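Local coordinates for protein paenibacillus xanthan lyase (Paenibacillus, PDB 6F2P) that cleaves xanthan by beta-elimination at the terminal mannose of its side chains, as a polysaccharide lyase family 8 enzyme that binds several calcium ions, at residues N432-L435 and L441-T444; T508-E513 and G613-V618; Y785-A788 and K794-G797. All coordinates share one frame; numbering follows the deposited sequence.

Interaction 1 (N432-L435 and L441-T444); sequences NYRL and LQNT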
ATOM      1  N   ASN A 432       6.477  23.658  11.899  1.00 15.96           N
ATOM      2  CA  ASN A 432       6.019  22.824  10.788  1.00 13.70           C
ATOM      3  C   ASN A 432       7.050  22.644   9.680  1.00 14.81           C
ATOM      4  O   ASN A 432       6.798  21.938   8.702  1.00 14.14           O
ATOM      5  CB  ASN A 432       4.711  23.361  10.199  1.00 15.55           C
ATOM      6  CG  ASN A 432       3.514  23.046  11.066  1.00 19.45           C
ATOM      7  OD1 ASN A 432       3.068  23.879  11.853  1.00 23.37           O
ATOM      8  ND2 ASN A 432       2.992  21.831  10.936  1.00 17.87           N
ATOM      9  N   TYR A 433       8.205  23.286   9.827  1.00 14.90           N
ATOM     10  CA  TYR A 433       9.310  23.060   8.901  1.00 19.36           C
ATOM     11  C   TYR A 433      10.156  21.866   9.352  1.00 18.36           C
ATOM     12  O   TYR A 433      10.986  21.357   8.596  1.00 16.10           O
ATOM     13  CB  TYR A 433      10.178  24.310   8.774  1.00 18.30           C
ATOM     14  CG  TYR A 433       9.458  25.516   8.205  1.00 22.51           C
ATOM     15  CD1 TYR A 433       9.133  25.589   6.857  1.00 22.74           C
ATOM     16  CD2 TYR A 433       9.123  26.595   9.014  1.00 25.59           C
ATOM     17  CE1 TYR A 433       8.479  26.693   6.336  1.00 27.31           C
ATOM     18  CE2 TYR A 433       8.473  27.701   8.506  1.00 21.39           C
ATOM     19  CZ  TYR A 433       8.151  27.750   7.167  1.00 25.88           C
ATOM     20  OH  TYR A 433       7.498  28.860   6.657  1.00 26.87           O
ATOM     21  N   ARG A 434       9.915  21.419  10.582  1.00 14.14           N
ATOM     22  CA  ARG A 434      10.668  20.333  11.193  1.00 11.48           C
ATOM     23  C   ARG A 434       9.764  19.317  11.869  1.00 12.84           C
ATOM     24  O   ARG A 434       9.883  19.082  13.077  1.00 11.61           O
ATOM     25  CB  ARG A 434      11.651  20.886  12.225  1.00 13.51           C
ATOM     26  CG  ARG A 434      12.775  21.698  11.604  1.00 20.39           C
ATOM     27  CD  ARG A 434      13.830  22.086  12.626  1.00 20.55           C
ATOM     28  NE  ARG A 434      15.008  22.642  11.964  1.00 24.08           N
ATOM     29  CZ  ARG A 434      15.834  23.527  12.517  1.00 21.95           C
ATOM     30  NH1 ARG A 434      15.610  23.959  13.747  1.00 18.57           N
ATOM     31  NH2 ARG A 434      16.883  23.975  11.839  1.00 16.09           N
ATOM     32  N   LEU A 435       8.864  18.718  11.094  1.00 11.65           N
ATOM     33  CA  LEU A 435       8.004  17.648  11.590  1.00 10.25           C
ATOM     34  C   LEU A 435       8.782  16.321  11.738  1.00 15.44           C
ATOM     35  O   LEU A 435       9.601  15.964  10.876  1.00 15.06           O
ATOM     36  CB  LEU A 435       6.809  17.471  10.654  1.00 11.05           C
ATOM     37  CG  LEU A 435       5.864  18.670  10.586  1.00 13.69           C
ATOM     38  CD1 LEU A 435       4.702  18.426   9.620  1.00 11.28           C
ATOM     39  CD2 LEU A 435       5.357  18.994  11.981  1.00  9.54           C
ATOM     40  N   LEU A 441      14.230  20.085   3.017  1.00 14.29           N
ATOM     41  CA  LEU A 441      15.087  21.252   2.809  1.00 16.99           C
ATOM     42  C   LEU A 441      14.753  22.245   3.904  1.00 20.11           C
ATOM     43  O   LEU A 441      13.578  22.534   4.139  1.00 17.30           O
ATOM     44  CB  LEU A 441      14.812  21.904   1.461  1.00 13.99           C
ATOM     45  CG  LEU A 441      15.117  21.069   0.225  1.00 21.17           C
ATOM     46  CD1 LEU A 441      14.666  21.816  -1.029  1.00 17.85           C
ATOM     47  CD2 LEU A 441      16.609  20.715   0.164  1.00 16.23           C
ATOM     48  N   GLN A 442      15.776  22.763   4.579  1.00 18.74           N
ATOM     49  CA  GLN A 442      15.558  23.568   5.777  1.00 19.14           C
ATOM     50  C   GLN A 442      14.712  24.811   5.526  1.00 26.18           C
ATOM     51  O   GLN A 442      14.995  25.596   4.608  1.00 24.07           O
ATOM     52  CB  GLN A 442      16.889  23.970   6.404  1.00 20.24           C
ATOM     53  CG  GLN A 442      16.748  24.992   7.506  1.00 18.21           C
ATOM     54  CD  GLN A 442      18.057  25.276   8.206  1.00 23.44           C
ATOM     55  OE1 GLN A 442      19.129  25.120   7.620  1.00 31.13           O
ATOM     56  NE2 GLN A 442      17.981  25.683   9.472  1.00 19.94           N
ATOM     57  N   ASN A 443      13.677  24.970   6.353  1.00 30.85           N
ATOM     58  CA  ASN A 443      12.791  26.133   6.328  1.00 22.04           C
ATOM     59  C   ASN A 443      12.201  26.409   4.948  1.00 20.16           C
ATOM     60  O   ASN A 443      12.271  27.524   4.436  1.00 29.19           O
ATOM     61  CB  ASN A 443      13.527  27.362   6.856  1.00 26.92           C
ATOM     62  CG  ASN A 443      12.591  28.516   7.170  1.00 39.51           C
ATOM     63  OD1 ASN A 443      11.889  28.503   8.184  1.00 43.93           O
ATOM     64  ND2 ASN A 443      12.588  29.526   6.307  1.00 31.38           N
ATOM     65  N   THR A 444      11.629  25.383   4.340  1.00 18.60           N
ATOM     66  CA  THR A 444      11.062  25.513   3.008  1.00 21.75           C
ATOM     67  C   THR A 444       9.627  25.024   3.003  1.00 20.20           C
ATOM     68  O   THR A 444       9.162  24.409   3.964  1.00 16.26           O
ATOM     69  CB  THR A 444      11.867  24.714   1.963  1.00 22.26           C
ATOM     70  OG1 THR A 444      11.811  23.313   2.270  1.00 18.03           O
ATOM     71  CG2 THR A 444      13.314  25.175   1.948  1.00 20.03           C
TER
HETATM   72  O   HOH W   1      11.447  22.644   6.062  1.00 16.49           O
HETATM   73  O   HOH W   2      13.457  22.951   8.420  1.00 22.50           O

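Interaction 2 (T508-E513 and G613-V618); sequences TETIVE and GSYSYV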
ATOM      1  N   THR A 508      20.043  20.502   4.091  1.00 14.74           N
ATOM      2  CA  THR A 508      19.051  19.441   4.135  1.00 15.01           C
ATOM      3  C   THR A 508      19.008  18.806   5.529  1.00 16.91           C
ATOM      4  O   THR A 508      20.045  18.565   6.148  1.00 17.11           O
ATOM      5  CB  THR A 508      19.343  18.402   3.040  1.00 16.21           C
ATOM      6  OG1 THR A 508      19.351  19.063   1.767  1.00 17.34           O
ATOM      7  CG2 THR A 508      18.293  17.295   3.022  1.00 17.48           C
ATOM      8  N   GLU A 509      17.806  18.556   6.034  1.00 17.12           N
ATOM      9  CA  GLU A 509      17.652  18.086   7.408  1.00 16.20           C
ATOM     10  C   GLU A 509      16.778  16.842   7.510  1.00 18.13           C
ATOM     11  O   GLU A 509      15.864  16.637   6.709  1.00 16.00           O
ATOM     12  CB  GLU A 509      17.045  19.187   8.280  1.00 18.69           C
ATOM     13  CG  GLU A 509      17.844  20.472   8.326  1.00 22.51           C
ATOM     14  CD  GLU A 509      17.183  21.548   9.167  1.00 24.86           C
ATOM     15  OE1 GLU A 509      17.902  22.464   9.629  1.00 30.12           O
ATOM     16  OE2 GLU A 509      15.952  21.482   9.368  1.00 19.60           O
ATOM     17  N   THR A 510      17.068  16.013   8.506  1.00 18.63           N
ATOM     18  CA  THR A 510      16.196  14.894   8.849  1.00 16.19           C
ATOM     19  C   THR A 510      15.815  15.012  10.316  1.00 15.63           C
ATOM     20  O   THR A 510      16.688  15.052  11.185  1.00 13.33           O
ATOM     21  CB  THR A 510      16.877  13.543   8.599  1.00 15.33           C
ATOM     22  OG1 THR A 510      16.911  13.286   7.187  1.00 15.99           O
ATOM     23  CG2 THR A 510      16.121  12.413   9.315  1.00 10.16           C
ATOM     24  N   ILE A 511      14.514  15.079  10.591  1.00 10.39           N
ATOM     25  CA  ILE A 511      14.068  15.364  11.947  1.00 12.92           C
ATOM     26  C   ILE A 511      13.880  14.095  12.755  1.00 16.74           C
ATOM     27  O   ILE A 511      13.044  13.256  12.417  1.00 16.90           O
ATOM     28  CB  ILE A 511      12.755  16.168  11.968  1.00 16.25           C
ATOM     29  CG1 ILE A 511      12.815  17.333  10.970  1.00 13.56           C
ATOM     30  CG2 ILE A 511      12.453  16.640  13.381  1.00 11.38           C
ATOM     31  CD1 ILE A 511      14.024  18.226  11.127  1.00 10.36           C
ATOM     32  N   VAL A 512      14.660  13.951  13.821  1.00 16.66           N
ATOM     33  CA  VAL A 512      14.521  12.782  14.683  1.00 19.54           C
ATOM     34  C   VAL A 512      13.341  12.956  15.629  1.00 18.50           C
ATOM     35  O   VAL A 512      12.551  12.030  15.845  1.00 21.92           O
ATOM     36  CB  VAL A 512      15.794  12.510  15.510  1.00 16.82           C
ATOM     37  CG1 VAL A 512      15.509  11.497  16.612  1.00 13.81           C
ATOM     38  CG2 VAL A 512      16.905  12.012  14.622  1.00 14.12           C
ATOM     39  N   GLU A 513      13.222  14.156  16.183  1.00 17.47           N
ATOM     40  CA  GLU A 513      12.226  14.425  17.206  1.00 15.09           C
ATOM     41  C   GLU A 513      11.778  15.881  17.139  1.00 20.58           C
ATOM     42  O   GLU A 513      12.527  16.755  16.693  1.00 21.11           O
ATOM     43  CB  GLU A 513      12.807  14.093  18.580  1.00 11.53           C
ATOM     44  CG  GLU A 513      11.839  14.195  19.734  1.00 16.09           C
ATOM     45  CD  GLU A 513      10.521  13.479  19.476  1.00 19.37           C
ATOM     46  OE1 GLU A 513      10.386  12.309  19.891  1.00 17.36           O
ATOM     47  OE2 GLU A 513       9.609  14.091  18.878  1.00 19.78           O
ATOM     48  N   GLY A 613      23.783  11.545   1.092  1.00 14.85           N
ATOM     49  CA  GLY A 613      23.698  11.611   2.543  1.00 11.69           C
ATOM     50  C   GLY A 613      22.929  10.440   3.132  1.00 17.26           C
ATOM     51  O   GLY A 613      22.297   9.659   2.408  1.00 22.68           O
ATOM     52  N   SER A 614      22.980  10.303   4.450  1.00 12.04           N
ATOM     53  CA  SER A 614      22.355   9.165   5.103  1.00 11.46           C
ATOM     54  C   SER A 614      22.112   9.455   6.570  1.00 14.62           C
ATOM     55  O   SER A 614      22.659  10.409   7.123  1.00 16.79           O
ATOM     56  CB  SER A 614      23.238   7.913   4.964  1.00 19.98           C
ATOM     57  OG  SER A 614      24.356   7.931   5.844  1.00 10.19           O
ATOM     58  N   TYR A 615      21.287   8.630   7.200  1.00 12.46           N
ATOM     59  CA  TYR A 615      21.103   8.702   8.638  1.00 11.54           C
ATOM     60  C   TYR A 615      20.704   7.330   9.135  1.00 14.64           C
ATOM     61  O   TYR A 615      20.273   6.473   8.357  1.00 13.18           O
ATOM     62  CB  TYR A 615      20.034   9.740   9.024  1.00 15.16           C
ATOM     63  CG  TYR A 615      18.637   9.439   8.501  1.00 13.55           C
ATOM     64  CD1 TYR A 615      17.824   8.497   9.125  1.00  9.33           C
ATOM     65  CD2 TYR A 615      18.128  10.112   7.390  1.00 14.11           C
ATOM     66  CE1 TYR A 615      16.564   8.212   8.646  1.00 11.73           C
ATOM     67  CE2 TYR A 615      16.857   9.840   6.907  1.00 11.42           C
ATOM     68  CZ  TYR A 615      16.082   8.885   7.538  1.00 12.93           C
ATOM     69  OH  TYR A 615      14.819   8.597   7.067  1.00 12.96           O
ATOM     70  N   SER A 616      20.848   7.134  10.438  1.00 13.69           N
ATOM     71  CA  SER A 616      20.285   5.979  11.106  1.00 13.03           C
ATOM     72  C   SER A 616      20.057   6.350  12.558  1.00 13.73           C
ATOM     73  O   SER A 616      20.876   7.043  13.161  1.00 17.34           O
ATOM     74  CB  SER A 616      21.218   4.773  11.002  1.00 14.78           C
ATOM     75  OG  SER A 616      22.416   4.993  11.719  1.00 25.60           O
ATOM     76  N   TYR A 617      18.925   5.919  13.102  1.00 14.47           N
ATOM     77  CA  TYR A 617      18.638   6.068  14.525  1.00 13.23           C
ATOM     78  C   TYR A 617      17.581   5.053  14.925  1.00 14.02           C
ATOM     79  O   TYR A 617      16.908   4.477  14.061  1.00 15.49           O
ATOM     80  CB  TYR A 617      18.192   7.498  14.872  1.00 13.71           C
ATOM     81  CG  TYR A 617      16.917   7.970  14.196  1.00 12.87           C
ATOM     82  CD1 TYR A 617      16.938   8.461  12.898  1.00 14.26           C
ATOM     83  CD2 TYR A 617      15.698   7.958  14.871  1.00 14.58           C
ATOM     84  CE1 TYR A 617      15.778   8.905  12.277  1.00 14.06           C
ATOM     85  CE2 TYR A 617      14.531   8.405  14.260  1.00 13.31           C
ATOM     86  CZ  TYR A 617      14.581   8.873  12.961  1.00 13.87           C
ATOM     87  OH  TYR A 617      13.435   9.313  12.336  1.00 12.23           O
ATOM     88  N   VAL A 618      17.443   4.834  16.229  1.00 10.31           N
ATOM     89  CA  VAL A 618      16.536   3.824  16.747  1.00 11.57           C
ATOM     90  C   VAL A 618      15.674   4.442  17.821  1.00 15.73           C
ATOM     91  O   VAL A 618      16.196   4.966  18.802  1.00 14.24           O
ATOM     92  CB  VAL A 618      17.305   2.660  17.406  1.00 14.02           C
ATOM     93  CG1 VAL A 618      16.342   1.712  18.082  1.00 12.79           C
ATOM     94  CG2 VAL A 618      18.173   1.933  16.390  1.00 10.01           C
TER
HETATM   95  O   HOH W   3      11.258   9.892  13.833  1.00 12.51           O

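Interaction 3 (Y785-A788 and K794-G797); sequences YNDA and KKLG. With CA (calcium ion), chain C.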
ATOM      1  N   TYR A 785     -10.372 -11.838 -29.079  1.00 34.45           N
ATOM      2  CA  TYR A 785     -11.430 -12.449 -29.873  1.00 31.41           C
ATOM      3  C   TYR A 785     -11.311 -13.969 -29.843  1.00 31.03           C
ATOM      4  O   TYR A 785     -10.215 -14.513 -29.698  1.00 29.35           O
ATOM      5  CB  TYR A 785     -11.355 -11.965 -31.313  1.00 28.51           C
ATOM      6  CG  TYR A 785     -11.510 -10.474 -31.469  1.00 31.33           C
ATOM      7  CD1 TYR A 785     -12.762  -9.879 -31.402  1.00 35.13           C
ATOM      8  CD2 TYR A 785     -10.407  -9.661 -31.700  1.00 34.03           C
ATOM      9  CE1 TYR A 785     -12.914  -8.506 -31.549  1.00 37.31           C
ATOM     10  CE2 TYR A 785     -10.546  -8.292 -31.855  1.00 38.65           C
ATOM     11  CZ  TYR A 785     -11.805  -7.719 -31.775  1.00 48.64           C
ATOM     12  OH  TYR A 785     -11.954  -6.355 -31.921  1.00 48.19           O
ATOM     13  N   ASN A 786     -12.438 -14.659 -29.975  1.00 27.92           N
ATOM     14  CA  ASN A 786     -12.409 -16.114 -30.062  1.00 32.68           C
ATOM     15  C   ASN A 786     -12.171 -16.592 -31.491  1.00 31.10           C
ATOM     16  O   ASN A 786     -12.565 -15.927 -32.459  1.00 22.25           O
ATOM     17  CB  ASN A 786     -13.688 -16.720 -29.492  1.00 32.14           C
ATOM     18  CG  ASN A 786     -13.897 -16.358 -28.040  1.00 32.48           C
ATOM     19  OD1 ASN A 786     -12.944 -16.300 -27.260  1.00 31.91           O
ATOM     20  ND2 ASN A 786     -15.147 -16.097 -27.668  1.00 32.76           N
ATOM     21  N   ASP A 787     -11.521 -17.747 -31.605  1.00 29.67           N
ATOM     22  CA  ASP A 787     -11.094 -18.281 -32.893  1.00 26.52           C
ATOM     23  C   ASP A 787     -10.600 -19.708 -32.688  1.00 27.67           C
ATOM     24  O   ASP A 787      -9.580 -19.930 -32.035  1.00 26.45           O
ATOM     25  CB  ASP A 787      -9.982 -17.404 -33.482  1.00 26.26           C
ATOM     26  CG  ASP A 787      -9.639 -17.763 -34.925  1.00 32.85           C
ATOM     27  OD1 ASP A 787      -9.815 -18.936 -35.319  1.00 31.75           O
ATOM     28  OD2 ASP A 787      -9.179 -16.865 -35.669  1.00 32.24           O
ATOM     29  N   ALA A 788     -11.318 -20.675 -33.255  1.00 31.56           N
ATOM     30  CA  ALA A 788     -10.964 -22.089 -33.089  1.00 24.85           C
ATOM     31  C   ALA A 788      -9.646 -22.462 -33.751  1.00 25.44           C
ATOM     32  O   ALA A 788      -9.099 -23.530 -33.482  1.00 30.13           O
ATOM     33  CB  ALA A 788     -12.069 -22.981 -33.605  1.00 16.86           C
ATOM     34  N   LYS A 794      -8.148 -18.470 -28.527  1.00 27.85           N
ATOM     35  CA  LYS A 794      -8.250 -17.020 -28.404  1.00 26.58           C
ATOM     36  C   LYS A 794      -7.062 -16.319 -29.042  1.00 26.03           C
ATOM     37  O   LYS A 794      -5.938 -16.814 -29.005  1.00 34.72           O
ATOM     38  CB  LYS A 794      -8.368 -16.609 -26.934  1.00 29.03           C
ATOM     39  CG  LYS A 794      -9.627 -17.104 -26.233  1.00 31.13           C
ATOM     40  CD  LYS A 794      -9.644 -16.687 -24.771  1.00 30.16           C
ATOM     41  CE  LYS A 794     -10.940 -17.112 -24.097  1.00 33.03           C
ATOM     42  NZ  LYS A 794     -12.125 -16.484 -24.748  1.00 30.66           N
ATOM     43  N   LYS A 795      -7.319 -15.162 -29.633  1.00 25.39           N
ATOM     44  CA  LYS A 795      -6.253 -14.327 -30.165  1.00 29.23           C
ATOM     45  C   LYS A 795      -6.399 -12.907 -29.603  1.00 32.39           C
ATOM     46  O   LYS A 795      -7.478 -12.522 -29.148  1.00 28.39           O
ATOM     47  CB  LYS A 795      -6.293 -14.325 -31.693  1.00 26.67           C
ATOM     48  CG  LYS A 795      -7.590 -13.787 -32.264  1.00 28.15           C
ATOM     49  CD  LYS A 795      -7.756 -14.106 -33.743  1.00 27.84           C
ATOM     50  CE  LYS A 795      -9.067 -13.529 -34.264  1.00 26.15           C
ATOM     51  NZ  LYS A 795      -9.548 -14.227 -35.479  1.00 27.24           N
ATOM     52  N   LEU A 796      -5.314 -12.137 -29.618  1.00 31.55           N
ATOM     53  CA  LEU A 796      -5.346 -10.770 -29.106  1.00 26.67           C
ATOM     54  C   LEU A 796      -5.274  -9.767 -30.247  1.00 31.96           C
ATOM     55  O   LEU A 796      -4.260  -9.682 -30.949  1.00 31.11           O
ATOM     56  CB  LEU A 796      -4.204 -10.517 -28.114  1.00 28.96           C
ATOM     57  CG  LEU A 796      -4.310  -9.183 -27.369  1.00 24.67           C
ATOM     58  CD1 LEU A 796      -5.608  -9.143 -26.595  1.00 24.94           C
ATOM     59  CD2 LEU A 796      -3.127  -8.937 -26.447  1.00 15.57           C
ATOM     60  N   GLY A 797      -6.354  -9.012 -30.429  1.00 35.74           N
ATOM     61  CA  GLY A 797      -6.436  -8.042 -31.503  1.00 25.51           C
ATOM     62  C   GLY A 797      -5.931  -6.698 -31.043  1.00 25.67           C
ATOM     63  O   GLY A 797      -6.559  -6.044 -30.219  1.00 30.03           O
TER
HETATM   64 CA    CA C1102      -3.912 -17.661 -27.958  1.00 24.30          CA

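Interaction 1 (N432-L435 and L441-T444)
Tyr-433 meets Asn-443 and Thr-444 where two loops flank the short edge strand 439-441 of the super-sandwich domain of polysaccharide lyase family 8; the CA atoms come nearest at Tyr-433 and Asn-443, 5.3 Å apart. The direct contacts centre on the phenol ring. Asn-443 OD1 stands over one ring face, displaced toward the rim at 3.5 Å from Tyr-433 CD2, with the amide turned 43° from the ring plane. Thr-444 O instead reaches the ring edge in plane, near CD1, and accepts a hydrogen bond from His-406. The Tyr-433 ring also stacks with that of Trp-405.

Water supplies the polar link between the loops. Two waters lie 2.9 Å from Tyr-433 O; one of them also approaches Leu-441 O and accepts from Thr-444 N, while the other accepts from Asn-443 N. With CG anti to the carbonyl carbon (chi1 -63°), the Tyr-433 ring is set against Asn-443 and Thr-444, beside this bridge.

The charged contact is indirect. Arg-434 and Gln-442 run alongside each other with their ends on the same side, but Arg-434 NH2 and Gln-442 NE2, 3.1 Å apart, are both donors and form no hydrogen bond. Glu-509 meets both ends: its OE1 forms a salt bridge with Arg-434 NH2 and packs against Gln-442, while Trp-603 offers the guanidinium a cation-pi contact.

Within the 441-444 segment, Thr-444 OG1 donates to Leu-441 O at 2.7 Å, approaching from above the carbonyl plane, 40° out of it.

Interaction 2 (T508-E513 and G613-V618)
Thr-510 and Val-512 each lay a methyl over the face of a tyrosine ring on the 613-618 strand. The Thr-510 side chain lies roughly perpendicular to that of Tyr-615: its CG2 lies 3.7 Å from the centroid of the Tyr-615 ring, 17° off the normal and shifted toward the rim on the CD2-CE2 side, a CH-pi contact. Val-512 and Tyr-617 instead run antiparallel alongside each other, and the second CH-pi contact is the more centred, with Val-512 CG2 3.9 Å from the Tyr-617 centroid and 8° off the normal. Val-512 CG1 adds a touch near CD2 of the same ring.

Both tyrosines hold CG between backbone N and carbonyl carbon, chi1 near 62°, which gives the rings matching departures from their strand. The hydroxyls differ in partner: Tyr-615 OH is hydrogen-bonded to Lys-484 NZ, whereas Tyr-617 OH lies 2.7 Å from a water that donates to Val-512 O. Thr-510 OG1 is engaged by Thr-439 and His-606.

No direct hydrogen bond joins the segments, and the CA atoms of Thr-510 and Tyr-615, like those of Val-512 and Tyr-617, are 7.9 Å apart, as expected for two sheets packed face to face through side chains in the family 8 super-sandwich.

Interaction 3 (Y785-A788 and K794-G797)
Lys-794 runs extended as far as CE and then bends at its last torsion (chi4 -61°), which turns NZ back onto Asn-786 OD1. Lys-795 starts from chi1 60°, its CG flanked by both backbone arms, and continues fully extended, carrying its amine to Asp-787.

The two lysines thus serve different partners. Lys-794 NZ donates to Asn-786 OD1 at 2.6 Å, in the carbonyl plane with a C=O...N angle of 147°; the two side chains lie alongside each other, their ends on the same side. Lys-795 NZ forms a salt bridge with Asp-787 OD2 at 2.7 Å, meeting the carboxylate on its anti side and somewhat out of its plane. The other oxygen, Asp-787 OD1, accepts from Asn-789 N, so both carboxylate oxygens have partners, which would probably favour the ionised carboxylate.

Backbone geometry identifies an antiparallel hairpin. Tyr-785 and Lys-795 are a hydrogen-bonded pair, with Tyr-785 N to Lys-795 O and Lys-795 N to Tyr-785 O each 3.0 Å; Asn-786 and Lys-794 follow as a non-hydrogen-bonded pair. On the face shared with Lys-795, Tyr-785 CB lies 4.0 Å from Lys-795 CE, and the tyrosine ring presents its edge at CE2 to Gly-797 CA.

Lys-794 O binds a calcium ion at 2.4 Å, sharing it with Glu-769, Glu-771, Ser-791 and Asp-894. The metal therefore ties the hairpin to two other parts of this beta domain. Strand 794-798 runs between strand 783-786 and strand 891-900, where Met-892 touches both Tyr-785 and Lys-795.

In the fold
Along the chain the contacts follow in series: interaction 1, then interaction 2, then interaction 3. The first two share the super-sandwich domain, with centres about 13 Å apart, and they touch through the salt bridge from Arg-434 NH2 to Glu-509 OE1 (2.9 Å). Strand 508-516 connects them: it pairs with edge strand 439-441, beside the loops of interaction 1, and packs in interaction 2 against strand 613-621 of the larger facing sheet. One strand thus touches both the surface loops and the buried sandwich interior. Interaction 3 lies on the opposite side of the chain's centre, about 56 Å from interaction 2 between centres, in a separate calcium-binding beta domain of this elongated enzyme.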